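Local coordinates for DNA ligase (Archaeoglobus fulgidus, PDB 3GDE), which probably seals nicks in double-stranded DNA during replication, recombination and repair, using ATP and passing through a lysine-bound AMP intermediate, at residues P282-E287 with I333-H338; K289-P294 with N366-I371. All coordinates share one frame; numbering follows the deposited sequence.

Interaction 1 of 2, residues P282-E287 with I333-H338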
loop_
_atom_site.group_PDB
_atom_site.type_symbol
_atom_site.label_atom_id
_atom_site.label_comp_id
_atom_site.label_asym_id
_atom_site.label_seq_id
_atom_site.Cartn_x
_atom_site.Cartn_y
_atom_site.Cartn_z
ATOM N N PRO A 282 14.818 -16.384 -3.665
ATOM C CA PRO A 282 15.382 -17.341 -4.627
ATOM C C PRO A 282 15.016 -18.793 -4.315
ATOM O O PRO A 282 14.770 -19.581 -5.243
ATOM C CB PRO A 282 16.897 -17.121 -4.505
ATOM C CG PRO A 282 17.094 -16.418 -3.208
ATOM C CD PRO A 282 15.875 -15.572 -3.034
ATOM N N ASP A 283 14.950 -19.134 -3.026
ATOM C CA ASP A 283 14.585 -20.483 -2.600
ATOM C C ASP A 283 13.190 -20.908 -3.062
ATOM O O ASP A 283 13.013 -22.002 -3.607
ATOM C CB ASP A 283 14.748 -20.656 -1.083
ATOM C CG ASP A 283 14.026 -19.579 -0.264
ATOM O OD1 ASP A 283 13.699 -19.861 0.908
ATOM O OD2 ASP A 283 13.798 -18.459 -0.767
ATOM N N ILE A 284 12.203 -20.038 -2.841
ATOM C CA ILE A 284 10.829 -20.311 -3.262
ATOM C C ILE A 284 10.709 -20.253 -4.792
ATOM O O ILE A 284 10.061 -21.103 -5.394
ATOM C CB ILE A 284 9.805 -19.369 -2.544
ATOM C CG1 ILE A 284 9.783 -19.636 -1.026
ATOM C CG2 ILE A 284 8.403 -19.494 -3.142
ATOM C CD1 ILE A 284 9.495 -21.104 -0.605
ATOM N N VAL A 285 11.350 -19.260 -5.405
ATOM C CA VAL A 285 11.405 -19.144 -6.871
ATOM C C VAL A 285 11.850 -20.460 -7.545
ATOM O O VAL A 285 11.157 -20.970 -8.437
ATOM C CB VAL A 285 12.275 -17.920 -7.318
ATOM C CG1 VAL A 285 12.623 -17.971 -8.800
ATOM C CG2 VAL A 285 11.546 -16.627 -7.005
ATOM N N GLU A 286 12.978 -21.016 -7.097
ATOM C CA GLU A 286 13.493 -22.277 -7.650
ATOM C C GLU A 286 12.521 -23.438 -7.471
ATOM O O GLU A 286 12.328 -24.226 -8.403
ATOM C CB GLU A 286 14.868 -22.640 -7.074
ATOM C CG GLU A 286 16.029 -21.840 -7.649
ATOM C CD GLU A 286 16.214 -21.998 -9.165
ATOM O OE1 GLU A 286 16.805 -21.079 -9.778
ATOM O OE2 GLU A 286 15.791 -23.022 -9.749
ATOM N N GLU A 287 11.896 -23.526 -6.292
ATOM C CA GLU A 287 10.932 -24.594 -5.992
ATOM C C GLU A 287 9.691 -24.511 -6.865
ATOM O O GLU A 287 9.097 -25.532 -7.202
ATOM C CB GLU A 287 10.516 -24.570 -4.520
ATOM C CG GLU A 287 11.654 -24.766 -3.548
ATOM C CD GLU A 287 12.138 -26.205 -3.463
ATOM O OE1 GLU A 287 11.349 -27.134 -3.769
ATOM O OE2 GLU A 287 13.311 -26.398 -3.072
ATOM N N ILE A 333 16.523 -18.336 7.771
ATOM C CA ILE A 333 15.061 -18.422 7.728
ATOM C C ILE A 333 14.619 -19.212 6.490
ATOM O O ILE A 333 14.380 -18.620 5.433
ATOM C CB ILE A 333 14.403 -16.998 7.723
ATOM C CG1 ILE A 333 15.064 -16.078 8.760
ATOM C CG2 ILE A 333 12.896 -17.085 7.917
ATOM C CD1 ILE A 333 14.759 -14.600 8.578
ATOM N N PRO A 334 14.556 -20.554 6.604
ATOM C CA PRO A 334 13.950 -21.388 5.563
ATOM C C PRO A 334 12.455 -21.104 5.380
ATOM O O PRO A 334 11.789 -20.647 6.315
ATOM C CB PRO A 334 14.152 -22.815 6.093
ATOM C CG PRO A 334 15.326 -22.704 7.028
ATOM C CD PRO A 334 15.107 -21.378 7.696
ATOM N N LEU A 335 11.943 -21.372 4.182
ATOM C CA LEU A 335 10.545 -21.104 3.873
ATOM C C LEU A 335 9.890 -22.253 3.131
ATOM O O LEU A 335 10.564 -23.046 2.474
ATOM C CB LEU A 335 10.411 -19.838 3.023
ATOM C CG LEU A 335 10.992 -18.511 3.511
ATOM C CD1 LEU A 335 10.973 -17.488 2.375
ATOM C CD2 LEU A 335 10.257 -17.987 4.728
ATOM N N GLU A 336 8.565 -22.334 3.248
ATOM C CA GLU A 336 7.767 -23.141 2.332
ATOM C C GLU A 336 6.498 -22.406 1.934
ATOM O O GLU A 336 6.073 -21.475 2.620
ATOM C CB GLU A 336 7.473 -24.531 2.890
ATOM C CG GLU A 336 6.958 -24.563 4.297
ATOM C CD GLU A 336 7.002 -25.951 4.879
ATOM O OE1 GLU A 336 5.924 -26.506 5.161
ATOM O OE2 GLU A 336 8.114 -26.492 5.040
ATOM N N ALA A 337 5.920 -22.818 0.808
ATOM C CA ALA A 337 4.755 -22.152 0.241
ATOM C C ALA A 337 3.577 -23.109 0.171
ATOM O O ALA A 337 3.733 -24.265 -0.216
ATOM C CB ALA A 337 5.075 -21.592 -1.143
ATOM N N HIS A 338 2.410 -22.610 0.570
ATOM C CA HIS A 338 1.159 -23.358 0.525
ATOM C C HIS A 338 0.165 -22.599 -0.331
ATOM O O HIS A 338 -0.264 -21.499 0.022
ATOM C CB HIS A 338 0.595 -23.567 1.929
ATOM C CG HIS A 338 1.506 -24.332 2.839
ATOM N ND1 HIS A 338 1.188 -25.577 3.332
ATOM C CD2 HIS A 338 2.731 -24.034 3.333
ATOM C CE1 HIS A 338 2.171 -26.010 4.099
ATOM N NE2 HIS A 338 3.123 -25.095 4.109
HETATM O O HOH W 1 13.933 -22.097 2.213
#
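Ile-284 of helix 282-291 packs against Leu-335 and Ala-337 of strand 335-342. This is helix-on-strand packing inside the adenylation domain. The short axes pass 8.6 Å apart at a crossing angle of -47°. From CB, Ile-284 branches two ways. Its CG2 methyl reaches along the strand to CB of Ala-337, at 4.4 Å. CG1 sits beside the backbone N (chi1 -65°), which sends this branch to Leu-335, 4.1 Å from that residue's CB. The two side chains cross at about a right angle. The tip, CD1, runs past Leu-335 and lies on the strand backbone. It is 3.8 Å from Leu-335 O and 4.0 Å from Glu-336 CA. With only CB left, as in an alanine, a gap would probably open over Ala-337 and the backbone near Leu-335 O would lose its apolar cover. Helix 313-321 also touches Leu-335, through Val-316 and Arg-319.

Asp-283 adds a buried polar group. Its CG lies between the backbone N and the carbonyl carbon (chi1 52°), and OD1 comes within 3.9 Å of CD1 of Leu-335. The other oxygen, OD2, forms a salt bridge with Arg-319, which also bonds Ile-333 O. Each carboxylate oxygen therefore has a polar partner, which would probably favour the charged form. No direct hydrogen bond joins helix and strand. One water bridges them: it donates to Asp-283 OD1 at 2.6 Å and accepts from Leu-335 N at 2.9 Å.

Interaction 2 of 2, residues K289-P294 with N366-I371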
loop_
_atom_site.group_PDB
_atom_site.type_symbol
_atom_site.label_atom_id
_atom_site.label_comp_id
_atom_site.label_asym_id
_atom_site.label_seq_id
_atom_site.Cartn_x
_atom_site.Cartn_y
_atom_site.Cartn_z
ATOM N N LYS A 289 9.751 -23.288 -9.992
ATOM C CA LYS A 289 10.236 -23.721 -11.308
ATOM C C LYS A 289 10.283 -25.237 -11.464
ATOM O O LYS A 289 10.038 -25.753 -12.554
ATOM C CB LYS A 289 11.598 -23.101 -11.621
ATOM C CG LYS A 289 11.542 -21.588 -11.717
ATOM C CD LYS A 289 12.847 -20.980 -12.169
ATOM C CE LYS A 289 12.639 -19.520 -12.504
ATOM N NZ LYS A 289 13.922 -18.787 -12.730
ATOM N N LYS A 290 10.562 -25.958 -10.380
ATOM C CA LYS A 290 10.514 -27.422 -10.462
ATOM C C LYS A 290 9.171 -28.053 -10.109
ATOM O O LYS A 290 8.840 -29.117 -10.627
ATOM C CB LYS A 290 11.682 -28.109 -9.728
ATOM C CG LYS A 290 11.952 -27.658 -8.316
ATOM C CD LYS A 290 13.019 -28.532 -7.692
ATOM C CE LYS A 290 13.747 -27.807 -6.572
ATOM N NZ LYS A 290 14.614 -28.741 -5.788
ATOM N N SER A 291 8.385 -27.391 -9.261
ATOM C CA SER A 291 7.154 -28.005 -8.751
ATOM C C SER A 291 5.858 -27.541 -9.410
ATOM O O SER A 291 4.837 -28.235 -9.320
ATOM C CB SER A 291 7.055 -27.851 -7.233
ATOM O OG SER A 291 8.209 -28.379 -6.589
ATOM N N VAL A 292 5.866 -26.371 -10.048
ATOM C CA VAL A 292 4.612 -25.888 -10.629
ATOM C C VAL A 292 4.579 -25.845 -12.163
ATOM O O VAL A 292 5.588 -25.591 -12.830
ATOM C CB VAL A 292 4.051 -24.576 -9.943
ATOM C CG1 VAL A 292 4.387 -24.522 -8.435
ATOM C CG2 VAL A 292 4.515 -23.327 -10.636
ATOM N N LYS A 293 3.403 -26.148 -12.696
ATOM C CA LYS A 293 3.132 -26.135 -14.119
ATOM C C LYS A 293 3.147 -24.688 -14.643
ATOM O O LYS A 293 2.489 -23.820 -14.071
ATOM C CB LYS A 293 1.783 -26.821 -14.347
ATOM C CG LYS A 293 1.323 -26.986 -15.782
ATOM C CD LYS A 293 0.127 -26.067 -16.102
ATOM C CE LYS A 293 -1.127 -26.396 -15.269
ATOM N NZ LYS A 293 -1.757 -27.737 -15.546
ATOM N N PRO A 294 3.937 -24.418 -15.705
ATOM C CA PRO A 294 4.080 -23.068 -16.267
ATOM C C PRO A 294 2.766 -22.528 -16.823
ATOM O O PRO A 294 1.909 -23.306 -17.231
ATOM C CB PRO A 294 5.085 -23.266 -17.404
ATOM C CG PRO A 294 5.800 -24.543 -17.073
ATOM C CD PRO A 294 4.767 -25.399 -16.431
ATOM N N ASN A 366 2.750 -29.824 -8.303
ATOM C CA ASN A 366 3.249 -31.123 -7.918
ATOM C C ASN A 366 3.927 -30.932 -6.568
ATOM O O ASN A 366 5.002 -30.328 -6.476
ATOM C CB ASN A 366 4.221 -31.639 -8.995
ATOM C CG ASN A 366 5.183 -32.681 -8.466
ATOM O OD1 ASN A 366 4.823 -33.850 -8.299
ATOM N ND2 ASN A 366 6.423 -32.259 -8.198
ATOM N N GLU A 367 3.264 -31.416 -5.520
ATOM C CA GLU A 367 3.704 -31.191 -4.143
ATOM C C GLU A 367 5.113 -31.716 -3.875
ATOM O O GLU A 367 5.456 -32.830 -4.253
ATOM C CB GLU A 367 2.694 -31.765 -3.136
ATOM C CG GLU A 367 1.353 -31.007 -3.098
ATOM C CD GLU A 367 0.558 -31.228 -1.809
ATOM O OE1 GLU A 367 -0.569 -31.762 -1.890
ATOM O OE2 GLU A 367 1.049 -30.863 -0.716
ATOM N N SER A 368 5.926 -30.875 -3.253
ATOM C CA SER A 368 7.258 -31.249 -2.797
ATOM C C SER A 368 7.415 -30.863 -1.324
ATOM O O SER A 368 6.432 -30.512 -0.660
ATOM C CB SER A 368 8.329 -30.580 -3.664
ATOM O OG SER A 368 8.159 -29.175 -3.723
ATOM N N GLU A 369 8.639 -30.927 -0.806
ATOM C CA GLU A 369 8.870 -30.577 0.597
ATOM C C GLU A 369 8.664 -29.081 0.844
ATOM O O GLU A 369 8.248 -28.681 1.932
ATOM C CB GLU A 369 10.253 -31.038 1.086
ATOM C CG GLU A 369 11.444 -30.310 0.459
ATOM C CD GLU A 369 12.640 -30.163 1.401
ATOM O OE1 GLU A 369 13.687 -29.630 0.949
ATOM O OE2 GLU A 369 12.534 -30.564 2.588
ATOM N N LYS A 370 8.941 -28.267 -0.173
ATOM C CA LYS A 370 8.873 -26.813 -0.039
ATOM C C LYS A 370 7.652 -26.163 -0.705
ATOM O O LYS A 370 7.401 -24.978 -0.488
ATOM C CB LYS A 370 10.170 -26.159 -0.528
ATOM C CG LYS A 370 11.402 -26.484 0.309
ATOM C CD LYS A 370 12.461 -25.386 0.174
ATOM C CE LYS A 370 13.808 -25.842 0.731
ATOM N NZ LYS A 370 14.867 -24.796 0.602
ATOM N N ILE A 371 6.910 -26.931 -1.506
ATOM C CA ILE A 371 5.695 -26.438 -2.179
ATOM C C ILE A 371 4.515 -27.366 -1.888
ATOM O O ILE A 371 4.521 -28.534 -2.279
ATOM C CB ILE A 371 5.872 -26.298 -3.740
ATOM C CG1 ILE A 371 7.003 -25.321 -4.119
ATOM C CG2 ILE A 371 4.542 -25.939 -4.435
ATOM C CD1 ILE A 371 6.846 -23.873 -3.621
#
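Ser-291 ends helix 282-291 and meets Asn-366 and Ser-368 of the loop after helix 354-364, and Ile-371 at the start of strand 371-379. The contact ties a helix C-terminus to a loop of the adenylation domain.

Two hydrogen bonds cross it. The first is between backbones: Asn-366 N donates to Ser-291 O at 2.8 Å. It is nearly straight, with 167° at the hydrogen and a C=O...N angle of 163°. The second joins two hydroxyls, Ser-291 OG and Ser-368 OG, 3.0 Å apart. Either may be the donor. Ser-368 turns its OG between its own backbone N and carbonyl carbon (chi1 54°), and this places it opposite Ser-291. A weak bond from Ile-371 N also reaches Ser-368 OG, at 3.4 Å. On the helix side, Ser-291 OG makes a weak bond to Glu-287 O, one turn back. Within the loop, Ser-368 N donates to Ile-371 O at 2.9 Å and draws the two ends of the bend together.

Apolar and van der Waals contacts fill in around these bonds. CB of Ser-291 lies 3.3 Å from Asn-366 O and 4.0 Å from CB of Ile-371. The CG2 methyl of Ile-371 meets CG1 of Val-292 at 4.2 Å. Ile-371 also packs on Glu-287 of the same helix as Ser-291. Beyond the contact, Val-292 O accepts a bond from Trp-262 NE1.

The chemistry is that of small neutral groups. The last helical carbonyl is met by a loop N-H. The hydroxyl of buried Ser-291 has Ser-368 OG in the loop and, weakly, Glu-287 O in the helix. The helix end is thus held to the loop by one backbone and one hydroxyl bond, with no salt bridge between the two segments.

Both interactions use helix 282-291 in the adenylation domain, and their centres lie 10 Å apart. Along the chain the segments alternate: 282-287, 289-294, 333-338, then 366-371. The last two lead into neighbouring parallel strands, 335-342 and 371-379. They touch directly, with a probable hydrogen bond from Ala-337 N to Lys-370 O (2.9 Å). Glu-287 CB also packs on Ile-371 CG1. One helix thus packs on strand 335-342 with its first turns and on the loop entering strand 371-379 with its last. The side chain of Ala-337 lies about 7 Å from that of Glu-301, a predicted ATP-binding residue, so interaction 1 is near the probable nucleotide site.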